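Local structure of cupin 2 conserved barrel domain protein (Leptotrichia buccalis, 3RNS) at residues N75-I87 against S127-Y137. The protein is of unknown function but folds as a bicupin, with two cupin-type beta barrels in one chain that might hold a small ligand or metal. Residues are numbered along the deposited sequence; the frame is centred on the assembly and turned at random.
Sequences NKKTISNGDFLEI and SAFNLAEVVEY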
loop_
_atom_site.group_PDB
_atom_site.type_symbol
_atom_site.label_atom_id
_atom_site.label_comp_id
_atom_site.label_asym_id
_atom_site.label_seq_id
_atom_site.Cartn_x
_atom_site.Cartn_y
_atom_site.Cartn_z
ATOM N N ASN A 75 -10.500 19.437 10.009
ATOM C CA ASN A 75 -10.662 18.404 11.039
ATOM C C ASN A 75 -9.386 17.596 11.188
ATOM O O ASN A 75 -9.009 16.891 10.260
ATOM C CB ASN A 75 -11.804 17.449 10.685
ATOM C CG ASN A 75 -13.161 18.040 10.952
ATOM O OD1 ASN A 75 -13.512 18.340 12.100
ATOM N ND2 ASN A 75 -13.942 18.215 9.890
ATOM N N LYS A 76 -8.747 17.685 12.353
ATOM C CA LYS A 76 -7.482 17.017 12.594
ATOM C C LYS A 76 -7.612 15.506 12.820
ATOM O O LYS A 76 -8.192 15.062 13.793
ATOM C CB LYS A 76 -6.755 17.658 13.783
ATOM C CG LYS A 76 -5.251 17.372 13.787
ATOM C CD LYS A 76 -4.442 18.367 14.664
ATOM C CE LYS A 76 -4.204 17.833 16.094
ATOM N NZ LYS A 76 -3.021 18.469 16.768
ATOM N N LYS A 77 -7.057 14.730 11.894
ATOM C CA LYS A 77 -6.841 13.302 12.089
ATOM C C LYS A 77 -5.342 13.111 12.245
ATOM O O LYS A 77 -4.546 13.742 11.534
ATOM C CB LYS A 77 -7.296 12.471 10.887
ATOM C CG LYS A 77 -8.539 12.967 10.134
ATOM C CD LYS A 77 -9.851 12.626 10.830
ATOM C CE LYS A 77 -11.025 12.818 9.874
ATOM N NZ LYS A 77 -12.330 12.789 10.586
ATOM N N THR A 78 -4.952 12.235 13.156
ATOM C CA THR A 78 -3.557 11.872 13.340
ATOM C C THR A 78 -3.273 10.596 12.524
ATOM O O THR A 78 -4.123 9.726 12.419
ATOM C CB THR A 78 -3.258 11.683 14.841
ATOM O OG1 THR A 78 -3.244 12.978 15.470
ATOM C CG2 THR A 78 -1.920 11.013 15.058
ATOM N N ILE A 79 -2.095 10.523 11.912
ATOM C CA ILE A 79 -1.700 9.349 11.140
ATOM C C ILE A 79 -0.301 8.952 11.571
ATOM O O ILE A 79 0.558 9.793 11.791
ATOM C CB ILE A 79 -1.849 9.540 9.570
ATOM C CG1 ILE A 79 -1.743 8.187 8.851
ATOM C CG2 ILE A 79 -0.789 10.485 8.978
ATOM C CD1 ILE A 79 -2.157 8.212 7.321
ATOM N N SER A 80 -0.099 7.652 11.710
ATOM C CA SER A 80 1.163 7.099 12.161
ATOM C C SER A 80 1.540 5.861 11.367
ATOM O O SER A 80 0.704 5.283 10.619
ATOM C CB SER A 80 1.063 6.753 13.656
ATOM O OG SER A 80 2.330 6.341 14.142
ATOM N N ASN A 81 2.790 5.443 11.505
ATOM C CA ASN A 81 3.260 4.217 10.859
ATOM C C ASN A 81 2.311 3.019 11.051
ATOM O O ASN A 81 1.946 2.745 12.145
ATOM C CB ASN A 81 4.625 3.839 11.446
ATOM C CG ASN A 81 5.393 2.849 10.586
ATOM O OD1 ASN A 81 6.503 2.513 10.922
ATOM N ND2 ASN A 81 4.820 2.382 9.490
ATOM N N GLY A 82 1.955 2.311 9.980
ATOM C CA GLY A 82 0.973 1.227 10.023
ATOM C C GLY A 82 -0.476 1.613 9.770
ATOM O O GLY A 82 -1.363 0.745 9.650
ATOM N N ASP A 83 -0.748 2.903 9.703
ATOM C CA ASP A 83 -2.115 3.363 9.575
ATOM C C ASP A 83 -2.550 3.504 8.122
ATOM O O ASP A 83 -1.752 3.871 7.263
ATOM C CB ASP A 83 -2.297 4.709 10.203
ATOM C CG ASP A 83 -2.324 4.664 11.723
ATOM O OD1 ASP A 83 -2.598 3.598 12.318
ATOM O OD2 ASP A 83 -2.106 5.745 12.308
ATOM N N PHE A 84 -3.851 3.295 7.921
ATOM C CA PHE A 84 -4.546 3.490 6.677
ATOM C C PHE A 84 -5.624 4.546 6.866
ATOM O O PHE A 84 -6.281 4.578 7.924
ATOM C CB PHE A 84 -5.182 2.172 6.311
ATOM C CG PHE A 84 -5.823 2.164 4.973
ATOM C CD1 PHE A 84 -7.181 2.380 4.837
ATOM C CD2 PHE A 84 -5.063 1.949 3.852
ATOM C CE1 PHE A 84 -7.773 2.333 3.556
ATOM C CE2 PHE A 84 -5.640 1.930 2.582
ATOM C CZ PHE A 84 -6.989 2.105 2.442
ATOM N N LEU A 85 -5.794 5.399 5.854
ATOM C CA LEU A 85 -6.804 6.424 5.848
ATOM C C LEU A 85 -7.403 6.613 4.448
ATOM O O LEU A 85 -6.663 6.670 3.464
ATOM C CB LEU A 85 -6.175 7.759 6.284
ATOM C CG LEU A 85 -7.052 9.033 6.328
ATOM C CD1 LEU A 85 -8.145 8.919 7.373
ATOM C CD2 LEU A 85 -6.176 10.194 6.637
ATOM N N GLU A 86 -8.730 6.725 4.385
ATOM C CA GLU A 86 -9.454 7.070 3.174
ATOM C C GLU A 86 -9.913 8.514 3.258
ATOM O O GLU A 86 -10.407 8.956 4.293
ATOM C CB GLU A 86 -10.710 6.217 2.980
ATOM C CG GLU A 86 -11.658 6.833 1.925
ATOM C CD GLU A 86 -12.918 6.010 1.568
ATOM O OE1 GLU A 86 -13.065 4.851 1.987
ATOM O OE2 GLU A 86 -13.770 6.555 0.822
ATOM N N ILE A 87 -9.757 9.231 2.145
ATOM C CA ILE A 87 -10.256 10.604 1.983
ATOM C C ILE A 87 -11.168 10.599 0.765
ATOM O O ILE A 87 -10.730 10.367 -0.361
ATOM C CB ILE A 87 -9.085 11.607 1.809
ATOM C CG1 ILE A 87 -8.105 11.449 2.987
ATOM C CG2 ILE A 87 -9.602 13.021 1.703
ATOM C CD1 ILE A 87 -7.080 12.504 3.143
ATOM N N SER A 127 -11.562 8.477 9.899
ATOM C CA SER A 127 -10.514 8.138 10.872
ATOM C C SER A 127 -9.425 7.110 10.423
ATOM O O SER A 127 -9.738 6.059 9.861
ATOM C CB SER A 127 -11.165 7.639 12.148
ATOM O OG SER A 127 -10.172 7.511 13.137
ATOM N N ALA A 128 -8.148 7.421 10.679
ATOM C CA ALA A 128 -7.034 6.510 10.364
ATOM C C ALA A 128 -7.054 5.330 11.337
ATOM O O ALA A 128 -7.373 5.496 12.506
ATOM C CB ALA A 128 -5.718 7.225 10.459
ATOM N N PHE A 129 -6.721 4.141 10.853
ATOM C CA PHE A 129 -6.655 2.963 11.695
ATOM C C PHE A 129 -5.472 2.058 11.328
ATOM O O PHE A 129 -5.024 2.044 10.170
ATOM C CB PHE A 129 -7.976 2.177 11.593
ATOM C CG PHE A 129 -8.350 1.817 10.194
ATOM C CD1 PHE A 129 -9.037 2.717 9.398
ATOM C CD2 PHE A 129 -8.004 0.595 9.671
ATOM C CE1 PHE A 129 -9.353 2.412 8.090
ATOM C CE2 PHE A 129 -8.330 0.267 8.383
ATOM C CZ PHE A 129 -9.019 1.176 7.586
ATOM N N ASN A 130 -5.003 1.274 12.298
ATOM C CA ASN A 130 -3.915 0.333 12.064
ATOM C C ASN A 130 -4.417 -0.797 11.193
ATOM O O ASN A 130 -5.390 -1.481 11.515
ATOM C CB ASN A 130 -3.315 -0.173 13.394
ATOM C CG ASN A 130 -2.123 -1.095 13.178
ATOM O OD1 ASN A 130 -2.280 -2.293 12.903
ATOM N ND2 ASN A 130 -0.928 -0.537 13.247
ATOM N N LEU A 131 -3.743 -0.999 10.057
ATOM C CA LEU A 131 -4.199 -1.936 9.062
ATOM C C LEU A 131 -3.985 -3.396 9.486
ATOM O O LEU A 131 -4.889 -4.207 9.339
ATOM C CB LEU A 131 -3.473 -1.652 7.752
ATOM C CG LEU A 131 -4.082 -2.123 6.475
ATOM C CD1 LEU A 131 -5.516 -1.699 6.382
ATOM C CD2 LEU A 131 -3.251 -1.555 5.345
ATOM N N ALA A 132 -2.802 -3.718 10.020
ATOM C CA ALA A 132 -2.466 -5.089 10.412
ATOM C C ALA A 132 -3.457 -5.630 11.463
ATOM O O ALA A 132 -3.861 -6.825 11.459
ATOM C CB ALA A 132 -0.977 -5.163 10.938
ATOM N N GLU A 133 -3.875 -4.741 12.344
ATOM C CA GLU A 133 -4.761 -5.159 13.422
ATOM C C GLU A 133 -6.203 -5.423 12.964
ATOM O O GLU A 133 -6.995 -5.951 13.698
ATOM C CB GLU A 133 -4.714 -4.164 14.569
ATOM C CG GLU A 133 -4.121 -4.755 15.868
ATOM C CD GLU A 133 -2.572 -4.822 15.929
ATOM O OE1 GLU A 133 -2.081 -5.579 16.807
ATOM O OE2 GLU A 133 -1.855 -4.126 15.140
ATOM N N VAL A 134 -6.526 -5.116 11.727
ATOM C CA VAL A 134 -7.892 -5.310 11.245
ATOM C C VAL A 134 -8.205 -6.772 10.884
ATOM O O VAL A 134 -9.366 -7.184 10.845
ATOM C CB VAL A 134 -8.132 -4.309 10.071
ATOM C CG1 VAL A 134 -8.708 -4.968 8.852
ATOM C CG2 VAL A 134 -8.959 -3.165 10.560
ATOM N N VAL A 135 -7.171 -7.546 10.594
ATOM C CA VAL A 135 -7.326 -8.973 10.403
ATOM C C VAL A 135 -6.512 -9.710 11.444
ATOM O O VAL A 135 -5.332 -9.435 11.647
ATOM C CB VAL A 135 -6.836 -9.482 8.997
ATOM C CG1 VAL A 135 -7.956 -9.387 7.986
ATOM C CG2 VAL A 135 -5.501 -8.786 8.535
ATOM N N GLU A 136 -7.118 -10.726 12.006
ATOM C CA GLU A 136 -6.460 -11.571 12.945
ATOM C C GLU A 136 -5.839 -12.789 12.252
ATOM O O GLU A 136 -6.356 -13.276 11.249
ATOM C CB GLU A 136 -7.537 -12.031 13.951
ATOM C CG GLU A 136 -6.973 -12.433 15.256
ATOM C CD GLU A 136 -8.034 -12.523 16.346
ATOM O OE1 GLU A 136 -9.031 -13.260 16.152
ATOM O OE2 GLU A 136 -7.839 -11.831 17.383
ATOM N N TYR A 137 -4.756 -13.315 12.791
ATOM C CA TYR A 137 -4.381 -14.693 12.495
ATOM C C TYR A 137 -5.409 -15.736 13.028
ATOM O O TYR A 137 -5.943 -15.612 14.160
ATOM C CB TYR A 137 -2.989 -15.020 13.052
ATOM C CG TYR A 137 -1.861 -14.262 12.406
ATOM C CD1 TYR A 137 -1.603 -14.383 11.046
ATOM C CD2 TYR A 137 -1.018 -13.461 13.154
ATOM C CE1 TYR A 137 -0.610 -13.676 10.457
ATOM C CE2 TYR A 137 0.030 -12.777 12.563
ATOM C CZ TYR A 137 0.227 -12.905 11.223
ATOM O OH TYR A 137 1.226 -12.223 10.614
HETATM O O HOH W 1 -0.685 2.370 13.353
HETATM O O HOH W 2 -0.424 -1.876 9.755
HETATM O O HOH W 3 -10.079 6.048 7.237
#
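Phe84 and Phe129 pair as antiparallel hydrogen-bonded neighbours, their side chains on the same face of the sheet, and they illustrate how the segment that leads from one cupin barrel to the other can be sewn onto a barrel edge. Phe84 N donates to Phe129 O at 2.8 Å, and Phe129 N returns the bond to Phe84 O. Strand 129-130 thus becomes an outermost strand beside 83-87; past the non-hydrogen-bonded pair Asp83-Asn130, Leu131 N continues the bonding to Gly82 O at 3.0 Å, nearly straight (172°). Followed outward, the Phe84 side chain first sets CB 3.9 Å from Leu131 CD1 and over one face of the Phe129 ring, toward its rim; CG stays near the same methyl, CD1 comes 3.5 Å from Phe129 CZ, and the side chain also touches Met155 on strand 153-160 of the other barrel. A chi1 of 55° sets Phe129 CG between its own N and carbonyl carbon, which turns the ring alongside Phe84, the planes oblique at 58°. Ala128 CB packs on Leu85 CB. At the turn Ser80-Asp83, Asp83 OD2 accepts from Ser80 N, while one water donates to Asp83 OD1 and Asn81 O and accepts from Asn130 ND2. Replacing Asp83 by an alanine would probably leave Ser80 N without this acceptor. Asn130 OD1 accepts from Glu133 N in an Asx motif. Backbone bonds thus fix the register, while apolar side chains fill the seam between barrels.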